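Local coordinates for putative lipoprotein YerB (Bacillus subtilis, PDB 2PSB) that is of unknown function but is probably a lipid-anchored protein of the cell membrane, and interacts with the DNA helicase PcrA, at residues A[99-104]-A[119-124]; A[33-38]-A[80-85]; A[128-133]-A[147-152]. One frame throughout, in Å; residues are numbered along the deposited sequence.

Interaction 1 (A[99-104]-A[119-124]); sequences IFVHHG and DYMNGL
N122 OD1 takes the backbone N-H of G104 at 3.1 Å, almost straight (168°), and also caps helix 123-126 by accepting from L124 N, whose placement is less certain. This amide thus joins the ends of two parallel strands, 99-102 and 120-122, of a beta-alpha-beta unit whose connecting helix is 107-114. In the ladder beside it M121 N donates to F100 O at 2.8 Å, flanked by bonds from F100 N to D119 O, from H102 N to M121 O and from G123 N to H102 O. D119 OD2 forms salt bridges with K160 and R31.

On one face H102 stands with CG between its backbone N and carbonyl carbon (chi1 62°). This lays the imidazole across N122, whose CA sits over one ring face, while F100 CE2 covers the opposite face. The rim of H102 at CE1 meets CD2 of Y120 at 3.4 Å. H103 places its ring over G123 CA, 3.6 Å from the ring centroid, and sends ND1 to S143. G123, without a side chain, lets the imidazole lie this close. On the face away from H102, V101 CG1 lies alongside M121 SE, 4.0 Å away.

Interaction 2 (A[33-38]-A[80-85]); sequences VAVVVN and GPVRSA
R83 N donates to V36 O (3.2 Å) and N38 N to P81 O (2.9 Å), two backbone bonds that make a single beta bridge centred on V37 and V82. The donor in the first stands well above the plane of the V36 carbonyl. Weaker C-H contacts flank them, V82 CA against V36 O and V37 CA against P81 O. Both carbonyl oxygens are therefore approached twice. The cis peptide between G80 and P81 turns the loop just before the bridge.

V36 CG1, anti to the backbone N (chi1 168°), sits against the carbonyl oxygens of R83 and S84, with S84 O at 3.2 Å. S84 is a known phosphorylation site, unmodified here. Apolar packing joins V36 CG1 to R83 CB at 4.0 Å and, more loosely, V35 CG1 to V82 CG1 at 4.5 Å.

The polar side chains meet through carbon: N38 lies across the aliphatic chain of R83, CG to CG 3.2 Å, with its amide plane square (90°) to the guanidinium. N38 CB also packs on P81 CB at 3.9 Å. An alanine here would keep the contact with proline but lose the amide lying against R83 CG, and is likely to leave the arginine chain freer to swing.

Loop 80-85 thus crosses strand 33-37 at V36 and V37, near N38, their directions 98° apart; the strand lies between strands 65-71 and 99-102, and the loop leads into helix 87-94.

Interaction 3 (A[128-133]-A[147-152]); sequences GSLFWR and YDYIKK
Y149 carries CG beside its backbone N and anti to its carbonyl carbon (chi1 -73°), swinging its ring off helix 147-157 and across the loop at L130. In W132 a chi1 of 73° folds CG back over the residue's own backbone and brings the indole to the same ring. The two aromatics touch through CE3 of W132 and CE2 of Y149, 3.7 Å apart. Their planes are nearly perpendicular (89°), but the approach is oblique, neither a stack nor edge-to-face.

Beside this pair, L130 O comes to the rim of the tyrosine ring, close to its plane, 3.2 Å from Y149 CD2. The same oxygen accepts a hydrogen bond from T145 OG1, so the carbonyl is tied to strand 143-146 while it rests against the ring. S129 O lies further along, 3.8 Å from Y149 CE2.

This is the packing of the first helical turns of 147-157 on the loop that enters strand 132-133, an outer strand of a small antiparallel sheet with 143-146 in its middle and 78-79 on the far edge.

L130 carries the aliphatic share. Its CB meets Y149 CB at 4.1 Å, and CD1 reaches the Y149 carbonyl oxygen at 3.7 Å. CD2 lies against K152 CB, also at 4.1 Å, the two side chains crossing at about a right angle. The rest of the lysine chain, bent at chi2, leads its amine away from L130, toward a long, weak ion pair with E155.

Overall arrangement
From the N terminus, interaction 2 comes first: strand 33-37 is bridged by loop 80-85, closing a loop of 41 residues that includes strands 54-59 and 65-71. Interaction 1 follows, closing the 14 residues around helix 107-114, and interaction 3 then closes 13 residues that hold strand 143-146. The three are in series, neither nesting nor crossing. Strands 33-37 and 99-102 are sheet neighbours, linking interactions 2 and 1 through A34 with I99 and V101. F131, from segment 128-133, packs on H102 O, G123 and M121 of interaction 1 and on V82 of interaction 2. I150 and Y147 of the helix in interaction 3 also pack on V33.

Interaction 1 (A[99-104]-A[119-124])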
ATOM      1  N   ILE A  99     -10.611   7.568   1.750  1.00 31.31           N
ATOM      2  CA  ILE A  99     -10.795   8.471   0.631  1.00 30.45           C
ATOM      3  C   ILE A  99      -9.775   7.923  -0.368  1.00 29.50           C
ATOM      4  O   ILE A  99      -8.580   7.842  -0.068  1.00 26.22           O
ATOM      5  CB  ILE A  99     -10.436   9.912   1.030  1.00 30.99           C
ATOM      6  CG1 ILE A  99     -11.538  10.476   1.928  1.00 34.03           C
ATOM      7  CG2 ILE A  99     -10.215  10.773  -0.210  1.00 33.94           C
ATOM      8  CD1 ILE A  99     -11.146  11.745   2.671  1.00 35.75           C
ATOM      9  N   PHE A 100     -10.269   7.527  -1.540  1.00 28.90           N
ATOM     10  CA  PHE A 100      -9.457   6.935  -2.593  1.00 28.65           C
ATOM     11  C   PHE A 100      -8.870   7.959  -3.557  1.00 29.37           C
ATOM     12  O   PHE A 100      -9.588   8.569  -4.345  1.00 28.09           O
ATOM     13  CB  PHE A 100     -10.311   5.933  -3.364  1.00 28.92           C
ATOM     14  CG  PHE A 100      -9.529   5.031  -4.265  1.00 30.74           C
ATOM     15  CD1 PHE A 100      -8.628   4.104  -3.735  1.00 28.11           C
ATOM     16  CD2 PHE A 100      -9.718   5.072  -5.642  1.00 30.08           C
ATOM     17  CE1 PHE A 100      -7.926   3.222  -4.564  1.00 26.59           C
ATOM     18  CE2 PHE A 100      -9.016   4.187  -6.488  1.00 29.94           C
ATOM     19  CZ  PHE A 100      -8.120   3.261  -5.944  1.00 27.20           C
ATOM     20  N   VAL A 101      -7.556   8.136  -3.497  1.00 27.13           N
ATOM     21  CA  VAL A 101      -6.892   9.089  -4.366  1.00 28.53           C
ATOM     22  C   VAL A 101      -6.141   8.341  -5.460  1.00 30.93           C
ATOM     23  O   VAL A 101      -5.457   7.350  -5.186  1.00 30.76           O
ATOM     24  CB  VAL A 101      -5.923   9.967  -3.569  1.00 26.81           C
ATOM     25  CG1 VAL A 101      -5.326  11.051  -4.475  1.00 23.34           C
ATOM     26  CG2 VAL A 101      -6.660  10.594  -2.404  1.00 23.83           C
ATOM     27  N   HIS A 102      -6.287   8.809  -6.696  1.00 31.69           N
ATOM     28  CA  HIS A 102      -5.636   8.169  -7.830  1.00 34.70           C
ATOM     29  C   HIS A 102      -5.514   9.103  -9.023  1.00 35.99           C
ATOM     30  O   HIS A 102      -5.693  10.316  -8.905  1.00 36.47           O
ATOM     31  CB  HIS A 102      -6.422   6.929  -8.254  1.00 36.77           C
ATOM     32  CG  HIS A 102      -7.817   7.231  -8.703  1.00 37.43           C
ATOM     33  ND1 HIS A 102      -8.746   7.830  -7.883  1.00 37.07           N
ATOM     34  CD2 HIS A 102      -8.435   7.028  -9.889  1.00 39.55           C
ATOM     35  CE1 HIS A 102      -9.880   7.984  -8.544  1.00 39.08           C
ATOM     36  NE2 HIS A 102      -9.718   7.506  -9.763  1.00 40.48           N
ATOM     37  N   HIS A 103      -5.209   8.526 -10.179  1.00 37.12           N
ATOM     38  CA  HIS A 103      -5.071   9.309 -11.393  1.00 37.88           C
ATOM     39  C   HIS A 103      -5.199   8.390 -12.595  1.00 39.93           C
ATOM     40  O   HIS A 103      -4.227   7.758 -13.027  1.00 36.89           O
ATOM     41  CB  HIS A 103      -3.725  10.027 -11.413  1.00 37.63           C
ATOM     42  CG  HIS A 103      -3.676  11.181 -12.368  1.00 38.92           C
ATOM     43  ND1 HIS A 103      -2.675  12.126 -12.345  1.00 37.56           N
ATOM     44  CD2 HIS A 103      -4.524  11.558 -13.357  1.00 39.31           C
ATOM     45  CE1 HIS A 103      -2.910  13.038 -13.271  1.00 39.77           C
ATOM     46  NE2 HIS A 103      -4.026  12.716 -13.899  1.00 39.54           N
ATOM     47  N   GLY A 104      -6.413   8.334 -13.134  1.00 41.67           N
ATOM     48  CA  GLY A 104      -6.689   7.469 -14.262  1.00 43.00           C
ATOM     49  C   GLY A 104      -7.240   6.186 -13.685  1.00 45.14           C
ATOM     50  O   GLY A 104      -7.325   6.040 -12.463  1.00 45.41           O
ATOM     51  N   ASP A 119     -15.543   7.106  -2.006  1.00 38.39           N
ATOM     52  CA  ASP A 119     -15.315   8.536  -2.178  1.00 38.14           C
ATOM     53  C   ASP A 119     -13.935   8.651  -2.802  1.00 38.51           C
ATOM     54  O   ASP A 119     -12.936   8.335  -2.152  1.00 36.12           O
ATOM     55  CB  ASP A 119     -15.318   9.271  -0.833  1.00 39.46           C
ATOM     56  CG  ASP A 119     -16.674   9.258  -0.157  1.00 41.97           C
ATOM     57  OD1 ASP A 119     -17.687   9.470  -0.863  1.00 42.01           O
ATOM     58  OD2 ASP A 119     -16.722   9.048   1.077  1.00 40.79           O
ATOM     59  N   TYR A 120     -13.874   9.098  -4.054  1.00 36.77           N
ATOM     60  CA  TYR A 120     -12.591   9.209  -4.735  1.00 36.57           C
ATOM     61  C   TYR A 120     -12.192  10.596  -5.208  1.00 35.46           C
ATOM     62  O   TYR A 120     -12.985  11.542  -5.209  1.00 36.18           O
ATOM     63  CB  TYR A 120     -12.535   8.250  -5.928  1.00 37.43           C
ATOM     64  CG  TYR A 120     -13.549   8.512  -7.028  1.00 38.46           C
ATOM     65  CD1 TYR A 120     -14.896   8.177  -6.862  1.00 39.64           C
ATOM     66  CD2 TYR A 120     -13.152   9.040  -8.261  1.00 35.93           C
ATOM     67  CE1 TYR A 120     -15.819   8.353  -7.902  1.00 39.65           C
ATOM     68  CE2 TYR A 120     -14.064   9.220  -9.301  1.00 37.25           C
ATOM     69  CZ  TYR A 120     -15.395   8.870  -9.118  1.00 38.22           C
ATOM     70  OH  TYR A 120     -16.295   9.002 -10.156  1.00 39.66           O
HETATM   71  N   MSE A 121     -10.929  10.692  -5.601  1.00 33.35           N
HETATM   72  CA  MSE A 121     -10.333  11.913  -6.118  1.00 32.73           C
HETATM   73  C   MSE A 121      -9.513  11.457  -7.324  1.00 32.51           C
HETATM   74  O   MSE A 121      -8.506  10.757  -7.176  1.00 31.59           O
HETATM   75  CB  MSE A 121      -9.418  12.541  -5.072  1.00 34.94           C
HETATM   76  CG  MSE A 121      -8.875  13.886  -5.471  1.00 37.77           C
HETATM   77 SE   MSE A 121      -7.476  14.429  -4.303  1.00 43.04          SE
HETATM   78  CE  MSE A 121      -8.569  14.641  -2.729  1.00 46.19           C
ATOM     79  N   ASN A 122      -9.961  11.847  -8.511  1.00 32.11           N
ATOM     80  CA  ASN A 122      -9.306  11.462  -9.753  1.00 33.14           C
ATOM     81  C   ASN A 122      -8.427  12.585 -10.278  1.00 34.72           C
ATOM     82  O   ASN A 122      -8.893  13.707 -10.518  1.00 34.77           O
ATOM     83  CB  ASN A 122     -10.357  11.097 -10.808  1.00 33.08           C
ATOM     84  CG  ASN A 122      -9.797  10.230 -11.920  1.00 33.77           C
ATOM     85  OD1 ASN A 122      -8.628  10.346 -12.291  1.00 31.07           O
ATOM     86  ND2 ASN A 122     -10.639   9.365 -12.471  1.00 35.78           N
ATOM     87  N   GLY A 123      -7.151  12.269 -10.460  1.00 35.60           N
ATOM     88  CA  GLY A 123      -6.216  13.250 -10.962  1.00 34.72           C
ATOM     89  C   GLY A 123      -6.739  13.842 -12.249  1.00 34.17           C
ATOM     90  O   GLY A 123      -6.406  14.969 -12.606  1.00 34.66           O
ATOM     91  N   LEU A 124      -7.563  13.081 -12.955  1.00 33.55           N
ATOM     92  CA  LEU A 124      -8.124  13.566 -14.209  1.00 36.68           C
ATOM     93  C   LEU A 124      -8.917  14.862 -13.992  1.00 37.85           C
ATOM     94  O   LEU A 124      -8.792  15.815 -14.765  1.00 39.30           O
ATOM     95  CB  LEU A 124      -9.053  12.511 -14.831  1.00 36.08           C
ATOM     96  CG  LEU A 124      -8.534  11.106 -15.176  1.00 36.01           C
ATOM     97  CD1 LEU A 124      -9.624  10.350 -15.937  1.00 35.04           C
ATOM     98  CD2 LEU A 124      -7.279  11.188 -16.018  1.00 32.18           C
TER

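Interaction 2 (A[33-38]-A[80-85])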
ATOM      1  N   VAL A  33      -6.692   7.919   4.294  1.00 27.88           N
ATOM      2  CA  VAL A  33      -6.521   8.390   2.922  1.00 27.26           C
ATOM      3  C   VAL A  33      -5.641   7.338   2.232  1.00 26.74           C
ATOM      4  O   VAL A  33      -4.508   7.096   2.650  1.00 27.14           O
ATOM      5  CB  VAL A  33      -5.826   9.787   2.878  1.00 26.25           C
ATOM      6  CG1 VAL A  33      -5.569  10.211   1.432  1.00 25.40           C
ATOM      7  CG2 VAL A  33      -6.720  10.835   3.555  1.00 27.71           C
ATOM      8  N   ALA A  34      -6.190   6.700   1.200  1.00 27.02           N
ATOM      9  CA  ALA A  34      -5.488   5.664   0.432  1.00 26.23           C
ATOM     10  C   ALA A  34      -5.086   6.201  -0.940  1.00 27.25           C
ATOM     11  O   ALA A  34      -5.938   6.475  -1.780  1.00 27.58           O
ATOM     12  CB  ALA A  34      -6.385   4.431   0.258  1.00 23.25           C
ATOM     13  N   VAL A  35      -3.784   6.328  -1.172  1.00 27.16           N
ATOM     14  CA  VAL A  35      -3.286   6.852  -2.435  1.00 24.20           C
ATOM     15  C   VAL A  35      -2.631   5.789  -3.319  1.00 27.30           C
ATOM     16  O   VAL A  35      -1.789   5.006  -2.864  1.00 29.27           O
ATOM     17  CB  VAL A  35      -2.243   7.975  -2.199  1.00 21.69           C
ATOM     18  CG1 VAL A  35      -1.918   8.657  -3.505  1.00 20.71           C
ATOM     19  CG2 VAL A  35      -2.739   8.965  -1.161  1.00 15.11           C
ATOM     20  N   VAL A  36      -3.021   5.761  -4.587  1.00 28.45           N
ATOM     21  CA  VAL A  36      -2.412   4.825  -5.530  1.00 29.45           C
ATOM     22  C   VAL A  36      -1.094   5.462  -5.943  1.00 29.11           C
ATOM     23  O   VAL A  36      -1.079   6.519  -6.564  1.00 29.56           O
ATOM     24  CB  VAL A  36      -3.252   4.632  -6.777  1.00 29.16           C
ATOM     25  CG1 VAL A  36      -2.430   3.898  -7.835  1.00 32.76           C
ATOM     26  CG2 VAL A  36      -4.505   3.843  -6.429  1.00 29.25           C
ATOM     27  N   VAL A  37       0.011   4.817  -5.591  1.00 29.77           N
ATOM     28  CA  VAL A  37       1.325   5.364  -5.894  1.00 28.45           C
ATOM     29  C   VAL A  37       2.127   4.589  -6.943  1.00 28.12           C
ATOM     30  O   VAL A  37       2.329   3.371  -6.845  1.00 28.22           O
ATOM     31  CB  VAL A  37       2.158   5.509  -4.597  1.00 28.65           C
ATOM     32  CG1 VAL A  37       3.549   6.046  -4.914  1.00 29.35           C
ATOM     33  CG2 VAL A  37       1.446   6.440  -3.627  1.00 28.25           C
ATOM     34  N   ASN A  38       2.568   5.346  -7.943  1.00 28.00           N
ATOM     35  CA  ASN A  38       3.369   4.883  -9.074  1.00 26.67           C
ATOM     36  C   ASN A  38       4.630   4.145  -8.586  1.00 27.54           C
ATOM     37  O   ASN A  38       5.393   4.678  -7.780  1.00 25.01           O
ATOM     38  CB  ASN A  38       3.773   6.122  -9.890  1.00 25.96           C
ATOM     39  CG  ASN A  38       4.183   5.812 -11.327  1.00 28.15           C
ATOM     40  OD1 ASN A  38       4.255   6.725 -12.157  1.00 28.74           O
ATOM     41  ND2 ASN A  38       4.448   4.553 -11.629  1.00 26.69           N
ATOM     42  N   GLY A  80       3.197  11.011  -3.945  1.00 29.86           N
ATOM     43  CA  GLY A  80       3.160  10.610  -5.339  1.00 28.99           C
ATOM     44  C   GLY A  80       4.460   9.963  -5.764  1.00 27.51           C
ATOM     45  O   GLY A  80       5.273   9.614  -4.906  1.00 28.26           O
ATOM     46  N   PRO A  81       4.686   9.787  -7.077  1.00 28.26           N
ATOM     47  CA  PRO A  81       3.725  10.179  -8.120  1.00 28.04           C
ATOM     48  C   PRO A  81       2.447   9.352  -8.043  1.00 29.39           C
ATOM     49  O   PRO A  81       2.475   8.182  -7.651  1.00 30.05           O
ATOM     50  CB  PRO A  81       4.493   9.929  -9.423  1.00 28.92           C
ATOM     51  CG  PRO A  81       5.943  10.000  -9.007  1.00 25.33           C
ATOM     52  CD  PRO A  81       5.947   9.313  -7.669  1.00 28.26           C
ATOM     53  N   VAL A  82       1.328   9.961  -8.418  1.00 29.51           N
ATOM     54  CA  VAL A  82       0.049   9.268  -8.388  1.00 28.98           C
ATOM     55  C   VAL A  82      -0.143   8.514  -9.685  1.00 28.36           C
ATOM     56  O   VAL A  82       0.317   8.950 -10.737  1.00 27.41           O
ATOM     57  CB  VAL A  82      -1.108  10.258  -8.187  1.00 29.37           C
ATOM     58  CG1 VAL A  82      -2.401   9.504  -7.874  1.00 25.46           C
ATOM     59  CG2 VAL A  82      -0.757  11.218  -7.075  1.00 23.57           C
ATOM     60  N   ARG A  83      -0.824   7.378  -9.605  1.00 30.49           N
ATOM     61  CA  ARG A  83      -1.046   6.544 -10.775  1.00 30.93           C
ATOM     62  C   ARG A  83      -2.472   6.020 -10.880  1.00 31.20           C
ATOM     63  O   ARG A  83      -3.317   6.278 -10.023  1.00 29.96           O
ATOM     64  CB  ARG A  83      -0.078   5.353 -10.761  1.00 33.67           C
ATOM     65  CG  ARG A  83       1.004   5.396 -11.826  1.00 38.33           C
ATOM     66  CD  ARG A  83       0.402   5.301 -13.209  1.00 44.04           C
ATOM     67  NE  ARG A  83       1.408   5.256 -14.264  1.00 48.83           N
ATOM     68  CZ  ARG A  83       1.123   5.030 -15.542  1.00 51.36           C
ATOM     69  NH1 ARG A  83      -0.135   4.832 -15.910  1.00 52.45           N
ATOM     70  NH2 ARG A  83       2.089   4.996 -16.451  1.00 53.01           N
ATOM     71  N   SER A  84      -2.713   5.268 -11.948  1.00 30.88           N
ATOM     72  CA  SER A  84      -4.018   4.681 -12.247  1.00 31.97           C
ATOM     73  C   SER A  84      -4.565   3.724 -11.205  1.00 32.55           C
ATOM     74  O   SER A  84      -3.820   3.001 -10.558  1.00 34.95           O
ATOM     75  CB  SER A  84      -3.958   3.958 -13.589  1.00 29.98           C
ATOM     76  OG  SER A  84      -3.776   4.887 -14.632  1.00 35.41           O
ATOM     77  N   ALA A  85      -5.888   3.707 -11.074  1.00 34.20           N
ATOM     78  CA  ALA A  85      -6.556   2.839 -10.117  1.00 33.76           C
ATOM     79  C   ALA A  85      -6.923   1.498 -10.744  1.00 35.74           C
ATOM     80  O   ALA A  85      -7.193   1.414 -11.943  1.00 34.61           O
ATOM     81  CB  ALA A  85      -7.812   3.522  -9.592  1.00 34.12           C
TER

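Interaction 3 (A[128-133]-A[147-152])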
ATOM      1  N   GLY A 128      -4.066  20.123 -12.629  1.00 38.98           N
ATOM      2  CA  GLY A 128      -3.890  21.543 -12.884  1.00 38.20           C
ATOM      3  C   GLY A 128      -4.190  22.383 -11.654  1.00 40.04           C
ATOM      4  O   GLY A 128      -3.831  23.554 -11.586  1.00 40.74           O
ATOM      5  N   SER A 129      -4.849  21.789 -10.665  1.00 40.33           N
ATOM      6  CA  SER A 129      -5.181  22.511  -9.449  1.00 39.71           C
ATOM      7  C   SER A 129      -4.768  21.745  -8.198  1.00 39.56           C
ATOM      8  O   SER A 129      -3.687  21.974  -7.657  1.00 40.11           O
ATOM      9  CB  SER A 129      -6.684  22.847  -9.407  1.00 37.99           C
ATOM     10  OG  SER A 129      -7.505  21.734  -9.711  1.00 36.35           O
ATOM     11  N   LEU A 130      -5.616  20.830  -7.748  1.00 38.30           N
ATOM     12  CA  LEU A 130      -5.328  20.049  -6.550  1.00 38.75           C
ATOM     13  C   LEU A 130      -4.274  18.962  -6.811  1.00 37.65           C
ATOM     14  O   LEU A 130      -3.724  18.384  -5.879  1.00 38.38           O
ATOM     15  CB  LEU A 130      -6.631  19.464  -6.005  1.00 38.40           C
ATOM     16  CG  LEU A 130      -7.690  20.554  -5.773  1.00 37.56           C
ATOM     17  CD1 LEU A 130      -8.885  19.968  -5.066  1.00 38.26           C
ATOM     18  CD2 LEU A 130      -7.107  21.690  -4.932  1.00 37.29           C
ATOM     19  N   PHE A 131      -4.002  18.713  -8.091  1.00 35.52           N
ATOM     20  CA  PHE A 131      -2.981  17.771  -8.543  1.00 33.74           C
ATOM     21  C   PHE A 131      -1.997  18.636  -9.346  1.00 33.00           C
ATOM     22  O   PHE A 131      -2.421  19.485 -10.135  1.00 33.18           O
ATOM     23  CB  PHE A 131      -3.577  16.727  -9.495  1.00 33.26           C
ATOM     24  CG  PHE A 131      -3.956  15.425  -8.838  1.00 33.37           C
ATOM     25  CD1 PHE A 131      -5.056  15.346  -7.982  1.00 32.29           C
ATOM     26  CD2 PHE A 131      -3.232  14.264  -9.108  1.00 31.49           C
ATOM     27  CE1 PHE A 131      -5.427  14.129  -7.408  1.00 31.75           C
ATOM     28  CE2 PHE A 131      -3.600  13.044  -8.538  1.00 29.81           C
ATOM     29  CZ  PHE A 131      -4.698  12.978  -7.688  1.00 28.77           C
ATOM     30  N   TRP A 132      -0.697  18.447  -9.151  1.00 30.66           N
ATOM     31  CA  TRP A 132       0.272  19.228  -9.908  1.00 28.67           C
ATOM     32  C   TRP A 132       1.258  18.341 -10.655  1.00 27.75           C
ATOM     33  O   TRP A 132       1.328  17.127 -10.414  1.00 27.58           O
ATOM     34  CB  TRP A 132       1.015  20.214  -8.994  1.00 27.84           C
ATOM     35  CG  TRP A 132       2.023  19.600  -8.058  1.00 31.38           C
ATOM     36  CD1 TRP A 132       3.333  19.306  -8.327  1.00 32.27           C
ATOM     37  CD2 TRP A 132       1.829  19.319  -6.669  1.00 30.80           C
ATOM     38  NE1 TRP A 132       3.967  18.872  -7.187  1.00 30.64           N
ATOM     39  CE2 TRP A 132       3.064  18.864  -6.156  1.00 32.54           C
ATOM     40  CE3 TRP A 132       0.726  19.397  -5.812  1.00 29.35           C
ATOM     41  CZ2 TRP A 132       3.229  18.505  -4.816  1.00 33.84           C
ATOM     42  CZ3 TRP A 132       0.886  19.041  -4.489  1.00 32.35           C
ATOM     43  CH2 TRP A 132       2.130  18.594  -4.002  1.00 34.45           C
ATOM     44  N   ARG A 133       1.999  18.958 -11.574  1.00 25.72           N
ATOM     45  CA  ARG A 133       2.992  18.268 -12.398  1.00 24.84           C
ATOM     46  C   ARG A 133       4.411  18.678 -12.014  1.00 24.77           C
ATOM     47  O   ARG A 133       4.771  19.847 -12.089  1.00 24.12           O
ATOM     48  CB  ARG A 133       2.763  18.591 -13.879  1.00 23.15           C
ATOM     49  CG  ARG A 133       2.053  17.514 -14.704  1.00 25.59           C
ATOM     50  CD  ARG A 133       0.820  17.015 -14.017  1.00 27.73           C
ATOM     51  NE  ARG A 133      -0.146  16.336 -14.887  1.00 28.38           N
ATOM     52  CZ  ARG A 133       0.049  15.178 -15.510  1.00 28.19           C
ATOM     53  NH1 ARG A 133       1.202  14.521 -15.397  1.00 27.03           N
ATOM     54  NH2 ARG A 133      -0.942  14.652 -16.215  1.00 28.30           N
ATOM     55  N   TYR A 147      -1.684  16.344   1.109  1.00 32.02           N
ATOM     56  CA  TYR A 147      -2.796  16.160   2.032  1.00 34.31           C
ATOM     57  C   TYR A 147      -3.633  17.438   2.090  1.00 33.74           C
ATOM     58  O   TYR A 147      -4.852  17.388   2.184  1.00 31.96           O
ATOM     59  CB  TYR A 147      -2.305  15.802   3.442  1.00 37.58           C
ATOM     60  CG  TYR A 147      -3.446  15.620   4.423  1.00 39.59           C
ATOM     61  CD1 TYR A 147      -4.540  14.826   4.090  1.00 41.04           C
ATOM     62  CD2 TYR A 147      -3.431  16.231   5.681  1.00 41.94           C
ATOM     63  CE1 TYR A 147      -5.595  14.637   4.968  1.00 42.32           C
ATOM     64  CE2 TYR A 147      -4.492  16.044   6.587  1.00 41.89           C
ATOM     65  CZ  TYR A 147      -5.570  15.239   6.216  1.00 41.83           C
ATOM     66  OH  TYR A 147      -6.625  15.001   7.073  1.00 44.80           O
ATOM     67  N   ASP A 148      -2.973  18.587   2.031  1.00 33.74           N
ATOM     68  CA  ASP A 148      -3.685  19.861   2.062  1.00 36.51           C
ATOM     69  C   ASP A 148      -4.614  19.968   0.848  1.00 36.49           C
ATOM     70  O   ASP A 148      -5.764  20.375   0.980  1.00 38.64           O
ATOM     71  CB  ASP A 148      -2.693  21.031   2.057  1.00 38.04           C
ATOM     72  CG  ASP A 148      -3.353  22.353   2.400  1.00 43.56           C
ATOM     73  OD1 ASP A 148      -3.709  22.552   3.583  1.00 45.98           O
ATOM     74  OD2 ASP A 148      -3.531  23.192   1.489  1.00 46.18           O
ATOM     75  N   TYR A 149      -4.126  19.591  -0.331  1.00 36.68           N
ATOM     76  CA  TYR A 149      -4.956  19.653  -1.532  1.00 35.95           C
ATOM     77  C   TYR A 149      -6.023  18.569  -1.508  1.00 33.90           C
ATOM     78  O   TYR A 149      -7.125  18.748  -2.025  1.00 36.11           O
ATOM     79  CB  TYR A 149      -4.096  19.504  -2.794  1.00 37.58           C
ATOM     80  CG  TYR A 149      -3.251  20.723  -3.102  1.00 38.56           C
ATOM     81  CD1 TYR A 149      -3.369  21.889  -2.341  1.00 39.22           C
ATOM     82  CD2 TYR A 149      -2.368  20.725  -4.176  1.00 37.08           C
ATOM     83  CE1 TYR A 149      -2.630  23.031  -2.646  1.00 38.75           C
ATOM     84  CE2 TYR A 149      -1.625  21.857  -4.491  1.00 39.27           C
ATOM     85  CZ  TYR A 149      -1.759  23.010  -3.724  1.00 40.65           C
ATOM     86  OH  TYR A 149      -1.030  24.140  -4.043  1.00 40.59           O
ATOM     87  N   ILE A 150      -5.686  17.435  -0.916  1.00 32.34           N
ATOM     88  CA  ILE A 150      -6.634  16.342  -0.822  1.00 32.03           C
ATOM     89  C   ILE A 150      -7.809  16.773   0.053  1.00 33.80           C
ATOM     90  O   ILE A 150      -8.958  16.429  -0.213  1.00 32.16           O
ATOM     91  CB  ILE A 150      -5.956  15.105  -0.230  1.00 30.78           C
ATOM     92  CG1 ILE A 150      -4.852  14.639  -1.193  1.00 28.73           C
ATOM     93  CG2 ILE A 150      -6.993  14.010   0.037  1.00 27.26           C
ATOM     94  CD1 ILE A 150      -3.844  13.679  -0.578  1.00 28.18           C
ATOM     95  N   LYS A 151      -7.508  17.525   1.106  1.00 34.04           N
ATOM     96  CA  LYS A 151      -8.552  18.022   1.991  1.00 37.96           C
ATOM     97  C   LYS A 151      -9.445  18.986   1.210  1.00 38.09           C
ATOM     98  O   LYS A 151     -10.675  18.904   1.276  1.00 38.38           O
ATOM     99  CB  LYS A 151      -7.930  18.730   3.196  1.00 36.60           C
ATOM    100  CG  LYS A 151      -7.442  17.776   4.262  1.00 36.37           C
ATOM    101  CD  LYS A 151      -6.145  18.265   4.911  1.00 38.24           C
ATOM    102  CE  LYS A 151      -6.321  19.510   5.741  1.00 39.21           C
ATOM    103  NZ  LYS A 151      -5.059  19.802   6.490  1.00 39.76           N
ATOM    104  N   LYS A 152      -8.819  19.879   0.450  1.00 38.30           N
ATOM    105  CA  LYS A 152      -9.574  20.843  -0.339  1.00 38.83           C
ATOM    106  C   LYS A 152     -10.510  20.143  -1.318  1.00 39.74           C
ATOM    107  O   LYS A 152     -11.633  20.597  -1.542  1.00 40.92           O
ATOM    108  CB  LYS A 152      -8.627  21.794  -1.084  1.00 38.80           C
ATOM    109  CG  LYS A 152      -7.841  22.727  -0.165  1.00 39.42           C
ATOM    110  CD  LYS A 152      -8.751  23.399   0.871  1.00 42.38           C
ATOM    111  CE  LYS A 152      -7.958  24.287   1.837  1.00 44.34           C
ATOM    112  NZ  LYS A 152      -8.797  24.922   2.910  1.00 39.28           N
TER